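Local coordinates for L-fuculose phosphate aldolase (Streptococcus pneumoniae, PDB 4C24), which belongs to the class II aldolase and adducin family, whose aldolase members are metal-dependent enzymes, at residues G125-V130 against E150-V155. Residues are numbered along the deposited sequence; the frame is centred on the assembly and turned at random.
Sequences GKDVRV and EGRRAV. With EDO (1,2-ethanediol), chain F.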
loop_
_atom_site.group_PDB
_atom_site.type_symbol
_atom_site.label_atom_id
_atom_site.label_comp_id
_atom_site.label_asym_id
_atom_site.label_seq_id
_atom_site.Cartn_x
_atom_site.Cartn_y
_atom_site.Cartn_z
ATOM N N GLY A 125 -22.836 -1.393 -12.505
ATOM C CA GLY A 125 -23.928 -2.337 -12.809
ATOM C C GLY A 125 -24.038 -3.365 -11.704
ATOM O O GLY A 125 -23.416 -3.223 -10.662
ATOM N N LYS A 126 -24.843 -4.406 -11.900
ATOM C CA LYS A 126 -24.953 -5.422 -10.821
ATOM C C LYS A 126 -23.692 -6.261 -10.678
ATOM O O LYS A 126 -23.453 -6.878 -9.633
ATOM C CB LYS A 126 -26.193 -6.309 -10.993
ATOM C CG LYS A 126 -26.133 -7.235 -12.191
ATOM C CD LYS A 126 -27.291 -8.223 -12.203
ATOM C CE LYS A 126 -27.072 -9.207 -13.332
ATOM N NZ LYS A 126 -28.284 -10.088 -13.465
ATOM N N ASP A 127 -22.923 -6.320 -11.756
ATOM C CA ASP A 127 -21.640 -6.998 -11.785
ATOM C C ASP A 127 -20.820 -6.395 -12.897
ATOM O O ASP A 127 -21.329 -5.582 -13.679
ATOM C CB ASP A 127 -21.796 -8.537 -11.970
ATOM C CG ASP A 127 -22.615 -8.916 -13.190
ATOM O OD1 ASP A 127 -22.679 -8.146 -14.172
ATOM O OD2 ASP A 127 -23.218 -10.024 -13.183
ATOM N N VAL A 128 -19.545 -6.756 -12.943
ATOM C CA VAL A 128 -18.669 -6.377 -14.050
ATOM C C VAL A 128 -18.162 -7.648 -14.726
ATOM O O VAL A 128 -17.628 -8.556 -14.071
ATOM C CB VAL A 128 -17.500 -5.507 -13.572
ATOM C CG1 VAL A 128 -16.591 -5.165 -14.734
ATOM C CG2 VAL A 128 -18.038 -4.246 -12.909
ATOM N N ARG A 129 -18.413 -7.733 -16.020
ATOM C CA ARG A 129 -18.054 -8.920 -16.795
ATOM C C ARG A 129 -16.607 -8.891 -17.231
ATOM O O ARG A 129 -15.954 -7.840 -17.188
ATOM C CB ARG A 129 -18.923 -9.006 -18.039
ATOM C CG ARG A 129 -20.419 -8.932 -17.795
ATOM C CD ARG A 129 -21.143 -9.329 -19.061
ATOM N NE ARG A 129 -22.546 -8.959 -19.044
ATOM C CZ ARG A 129 -23.025 -7.813 -19.504
ATOM N NH1 ARG A 129 -22.191 -6.910 -20.036
ATOM N NH2 ARG A 129 -24.328 -7.568 -19.434
ATOM N N VAL A 130 -16.123 -10.032 -17.702
ATOM C CA VAL A 130 -14.809 -10.100 -18.310
ATOM C C VAL A 130 -14.945 -10.340 -19.821
ATOM O O VAL A 130 -15.622 -11.278 -20.287
ATOM C CB VAL A 130 -13.880 -11.110 -17.588
ATOM C CG1 VAL A 130 -14.335 -12.549 -17.827
ATOM C CG2 VAL A 130 -12.424 -10.897 -17.991
ATOM N N GLU A 150 -21.705 -4.124 -22.624
ATOM C CA GLU A 150 -23.112 -3.825 -22.865
ATOM C C GLU A 150 -23.902 -3.867 -21.570
ATOM O O GLU A 150 -23.791 -4.822 -20.788
ATOM C CB GLU A 150 -23.722 -4.791 -23.880
ATOM C CG GLU A 150 -23.330 -4.485 -25.308
ATOM C CD GLU A 150 -23.782 -5.567 -26.281
ATOM O OE1 GLU A 150 -24.601 -6.432 -25.875
ATOM O OE2 GLU A 150 -23.324 -5.560 -27.447
ATOM N N GLY A 151 -24.702 -2.840 -21.330
ATOM C CA GLY A 151 -25.519 -2.792 -20.125
ATOM C C GLY A 151 -24.757 -2.473 -18.850
ATOM O O GLY A 151 -25.303 -2.558 -17.752
ATOM N N ARG A 152 -23.493 -2.090 -19.003
ATOM C CA ARG A 152 -22.628 -1.787 -17.873
ATOM C C ARG A 152 -21.833 -0.541 -18.183
ATOM O O ARG A 152 -21.749 -0.118 -19.344
ATOM C CB ARG A 152 -21.649 -2.929 -17.606
ATOM C CG ARG A 152 -22.307 -4.287 -17.330
ATOM C CD ARG A 152 -23.072 -4.305 -16.013
ATOM N NE ARG A 152 -23.518 -5.664 -15.686
ATOM C CZ ARG A 152 -24.632 -6.202 -16.142
ATOM N NH1 ARG A 152 -25.453 -5.503 -16.909
ATOM N NH2 ARG A 152 -24.920 -7.450 -15.808
ATOM N N ARG A 153 -21.222 0.008 -17.148
ATOM C CA ARG A 153 -20.306 1.139 -17.301
ATOM C C ARG A 153 -18.849 0.763 -17.045
ATOM O O ARG A 153 -17.968 1.628 -17.031
ATOM C CB ARG A 153 -20.744 2.296 -16.404
ATOM C CG ARG A 153 -21.953 3.041 -16.951
ATOM C CD ARG A 153 -22.211 4.341 -16.216
ATOM N NE ARG A 153 -22.712 5.344 -17.151
ATOM C CZ ARG A 153 -22.876 6.627 -16.857
ATOM N NH1 ARG A 153 -22.591 7.080 -15.639
ATOM N NH2 ARG A 153 -23.324 7.461 -17.789
ATOM N N ALA A 154 -18.558 -0.528 -16.854
ATOM C CA ALA A 154 -17.183 -0.977 -16.773
ATOM C C ALA A 154 -17.111 -2.398 -17.265
ATOM O O ALA A 154 -18.127 -3.090 -17.265
ATOM C CB ALA A 154 -16.654 -0.879 -15.354
ATOM N N VAL A 155 -15.914 -2.796 -17.663
ATOM C CA VAL A 155 -15.655 -4.161 -18.130
ATOM C C VAL A 155 -14.211 -4.516 -17.838
ATOM O O VAL A 155 -13.326 -3.661 -17.918
ATOM C CB VAL A 155 -15.991 -4.338 -19.631
ATOM C CG1 VAL A 155 -15.076 -3.533 -20.527
ATOM C CG2 VAL A 155 -15.923 -5.791 -20.058
HETATM C C1 EDO F . -27.173 -9.082 -18.307
HETATM O O1 EDO F . -26.965 -9.242 -16.906
HETATM C C2 EDO F . -28.270 -8.052 -18.500
HETATM O O2 EDO F . -27.925 -6.869 -17.776
HETATM O O HOH W 1 -19.110 -5.576 -17.817
#
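Arg-129 and Arg-152 meet with their guanidinium groups partly overlapping: NH2 of Arg-129 sits over one face of the other group, near its rim, 3.5 Å from NH1 of Arg-152, and the planes differ by 36°. Acceptors around the edges of both groups probably make the approach tolerable. Arg-152, its chain bent about the CB-CG bond (chi2 -68°), makes a side-on salt bridge with Asp-127, NE and NH2 both bonding OD1 from the same face of the carboxylate plane, at 3.0 and 2.9 Å. NE also bonds Asp-127 O weakly. NH1 bonds back to Gly-151 O, and a 1,2-ethanediol, probably from the crystallisation liquor, spans NH1 and NH2. Arg-129 reaches across in an extended chain; its NH1 meets Glu-150 O on a lone pair at 2.7 Å and also bonds Ala-148 O of helix 139-149. Deeper in, CG1 of Val-128 packs 3.7 Å from CA of Val-155, and a water links Arg-129 N to Ala-154 O beside the parallel pairing of strands 130-131 and 154-157, at the sheet edge within this chain. The carboxylate pairs with Arg-152, not Arg-129; it and the carbonyls of Glu-150 and Gly-151 probably offset the repulsion.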